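Local structure of catalase-3 (Neurospora crassa, 3EJ6) at residues V6-R11 / L318-M323. The protein breaks down hydrogen peroxide to water and oxygen with a heme cofactor, probably protecting the fungus from its toxic effects. Sequence-based numbering, arbitrary orientation.
Sequences VDARQR and LNRNPM
R9 and R320 carry most of this contact, which sets the N-terminal arm of the catalase chain against the end of strand 311-320 in the antiparallel beta-barrel. The tighter part lies along their aliphatic stems: R9 CG stands 4.0 Å from R320 CB, and A8 CB is 3.9 Å from R320 CG, with A8 and R9 both buried and also touching H78 of strand 74-83. A classic beta bulge places N319 and R320 opposite the single residue H78. Beyond its stem R9 bends at chi3 (-40°), bringing its guanidinium alongside the loop 321-323, where the backbone N of M323 lies over one face and R9 NH2 approaches M323 CG at 3.5 Å. NH2 pairs with E16 and NH1 with E328; E328 also accepts from M323 N, and I396 of a second subunit packs on R9.

The more open side holds D7 and the far end of R320, both partly exposed. D7 carboxylate and R320 guanidinium stack with planes 25° apart, yet D7 OD1 is 3.8 Å from R320 NE and well out of the guanidinium plane, evidence for a long, purely electrostatic salt bridge. D7 OD1 also accepts the N-H of R9 N at 2.8 Å, from above the carboxylate plane, closing an Asx turn. Nearby, a water accepts from N319 ND2 and, weakly, from A8 N, and donates to V6 O.

With no direct hydrogen bond between the segments, the chemistry implies that stem packing, the carboxylate of E328 shared by R9 and M323, the long D7-R320 charge pair and one bridging water hold the arm to the barrel.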
loop_
_atom_site.group_PDB
_atom_site.type_symbol
_atom_site.label_atom_id
_atom_site.label_comp_id
_atom_site.label_asym_id
_atom_site.label_seq_id
_atom_site.Cartn_x
_atom_site.Cartn_y
_atom_site.Cartn_z
ATOM N N VAL A 6 0.602 -6.353 -39.110
ATOM C CA VAL A 6 0.486 -7.161 -37.895
ATOM C C VAL A 6 -0.327 -6.404 -36.844
ATOM O O VAL A 6 -0.397 -5.172 -36.872
ATOM C CB VAL A 6 1.877 -7.521 -37.317
ATOM C CG1 VAL A 6 2.560 -6.288 -36.728
ATOM C CG2 VAL A 6 1.758 -8.622 -36.270
ATOM N N ASP A 7 -0.947 -7.145 -35.930
ATOM C CA ASP A 7 -1.682 -6.544 -34.820
ATOM C C ASP A 7 -0.697 -5.920 -33.835
ATOM O O ASP A 7 0.270 -6.561 -33.421
ATOM C CB ASP A 7 -2.548 -7.592 -34.109
ATOM C CG ASP A 7 -3.606 -6.971 -33.201
ATOM O OD1 ASP A 7 -3.389 -5.855 -32.682
ATOM O OD2 ASP A 7 -4.660 -7.610 -33.002
ATOM N N ALA A 8 -0.951 -4.666 -33.473
ATOM C CA ALA A 8 -0.122 -3.949 -32.502
ATOM C C ALA A 8 -0.244 -4.562 -31.108
ATOM O O ALA A 8 0.708 -4.533 -30.329
ATOM C CB ALA A 8 -0.503 -2.476 -32.468
ATOM N N ARG A 9 -1.417 -5.121 -30.809
ATOM C CA ARG A 9 -1.685 -5.751 -29.510
ATOM C C ARG A 9 -1.568 -7.281 -29.568
ATOM O O ARG A 9 -2.235 -7.987 -28.809
ATOM C CB ARG A 9 -3.083 -5.364 -29.017
ATOM C CG ARG A 9 -3.476 -3.924 -29.310
ATOM C CD ARG A 9 -4.636 -3.448 -28.444
ATOM N NE ARG A 9 -5.668 -4.470 -28.263
ATOM C CZ ARG A 9 -5.833 -5.214 -27.167
ATOM N NH1 ARG A 9 -5.037 -5.075 -26.110
ATOM N NH2 ARG A 9 -6.809 -6.111 -27.127
ATOM N N GLN A 10 -0.715 -7.782 -30.459
ATOM C CA GLN A 10 -0.531 -9.227 -30.649
ATOM C C GLN A 10 0.038 -9.894 -29.398
ATOM O O GLN A 10 -0.380 -10.989 -29.024
ATOM C CB GLN A 10 0.395 -9.494 -31.844
ATOM C CG GLN A 10 0.622 -10.974 -32.165
ATOM C CD GLN A 10 -0.629 -11.669 -32.671
ATOM O OE1 GLN A 10 -1.287 -11.191 -33.596
ATOM N NE2 GLN A 10 -0.960 -12.807 -32.070
ATOM N N ARG A 11 0.998 -9.227 -28.764
ATOM C CA ARG A 11 1.646 -9.743 -27.555
ATOM C C ARG A 11 0.699 -9.767 -26.347
ATOM O O ARG A 11 0.894 -10.546 -25.415
ATOM C CB ARG A 11 2.889 -8.908 -27.227
ATOM C CG ARG A 11 2.564 -7.519 -26.712
ATOM C CD ARG A 11 3.742 -6.575 -26.778
ATOM N NE ARG A 11 3.386 -5.285 -26.193
ATOM C CZ ARG A 11 2.825 -4.269 -26.846
ATOM N NH1 ARG A 11 2.550 -4.346 -28.144
ATOM N NH2 ARG A 11 2.540 -3.152 -26.191
ATOM N N LEU A 318 -1.711 5.224 -35.250
ATOM C CA LEU A 318 -2.495 4.585 -34.193
ATOM C C LEU A 318 -3.738 3.937 -34.795
ATOM O O LEU A 318 -4.628 4.635 -35.279
ATOM C CB LEU A 318 -2.898 5.616 -33.136
ATOM C CG LEU A 318 -1.746 6.378 -32.473
ATOM C CD1 LEU A 318 -2.283 7.481 -31.572
ATOM C CD2 LEU A 318 -0.847 5.431 -31.689
ATOM N N ASN A 319 -3.799 2.606 -34.759
ATOM C CA ASN A 319 -4.875 1.857 -35.432
ATOM C C ASN A 319 -5.485 0.683 -34.643
ATOM O O ASN A 319 -6.165 -0.166 -35.224
ATOM C CB ASN A 319 -4.399 1.379 -36.816
ATOM C CG ASN A 319 -3.091 0.589 -36.768
ATOM O OD1 ASN A 319 -2.371 0.518 -37.764
ATOM N ND2 ASN A 319 -2.785 -0.009 -35.622
ATOM N N ARG A 320 -5.253 0.640 -33.331
ATOM C CA ARG A 320 -5.834 -0.398 -32.470
ATOM C C ARG A 320 -6.244 0.197 -31.123
ATOM O O ARG A 320 -5.391 0.592 -30.327
ATOM C CB ARG A 320 -4.842 -1.544 -32.229
ATOM C CG ARG A 320 -4.301 -2.225 -33.477
ATOM C CD ARG A 320 -5.326 -3.118 -34.154
ATOM N NE ARG A 320 -4.822 -3.624 -35.432
ATOM C CZ ARG A 320 -5.456 -4.497 -36.212
ATOM N NH1 ARG A 320 -6.641 -4.991 -35.864
ATOM N NH2 ARG A 320 -4.896 -4.883 -37.354
ATOM N N ASN A 321 -7.550 0.262 -30.876
ATOM C CA ASN A 321 -8.070 0.689 -29.580
ATOM C C ASN A 321 -7.892 -0.412 -28.532
ATOM O O ASN A 321 -7.824 -1.592 -28.882
ATOM C CB ASN A 321 -9.553 1.057 -29.691
ATOM C CG ASN A 321 -9.782 2.393 -30.381
ATOM O OD1 ASN A 321 -8.976 3.315 -30.264
ATOM N ND2 ASN A 321 -10.897 2.505 -31.094
ATOM N N PRO A 322 -7.810 -0.032 -27.244
ATOM C CA PRO A 322 -7.709 -1.026 -26.177
ATOM C C PRO A 322 -9.034 -1.749 -25.936
ATOM O O PRO A 322 -10.095 -1.215 -26.258
ATOM C CB PRO A 322 -7.332 -0.184 -24.955
ATOM C CG PRO A 322 -7.918 1.144 -25.227
ATOM C CD PRO A 322 -7.806 1.343 -26.709
ATOM N N MET A 323 -8.961 -2.956 -25.379
ATOM C CA MET A 323 -10.162 -3.725 -25.026
ATOM C C MET A 323 -10.579 -3.508 -23.571
ATOM O O MET A 323 -11.759 -3.626 -23.242
ATOM C CB MET A 323 -9.958 -5.216 -25.311
ATOM C CG MET A 323 -10.210 -5.592 -26.768
ATOM S SD MET A 323 -10.606 -7.335 -27.000
ATOM C CE MET A 323 -10.964 -7.368 -28.755
HETATM O O HOH W 1 -1.364 -2.900 -35.668
#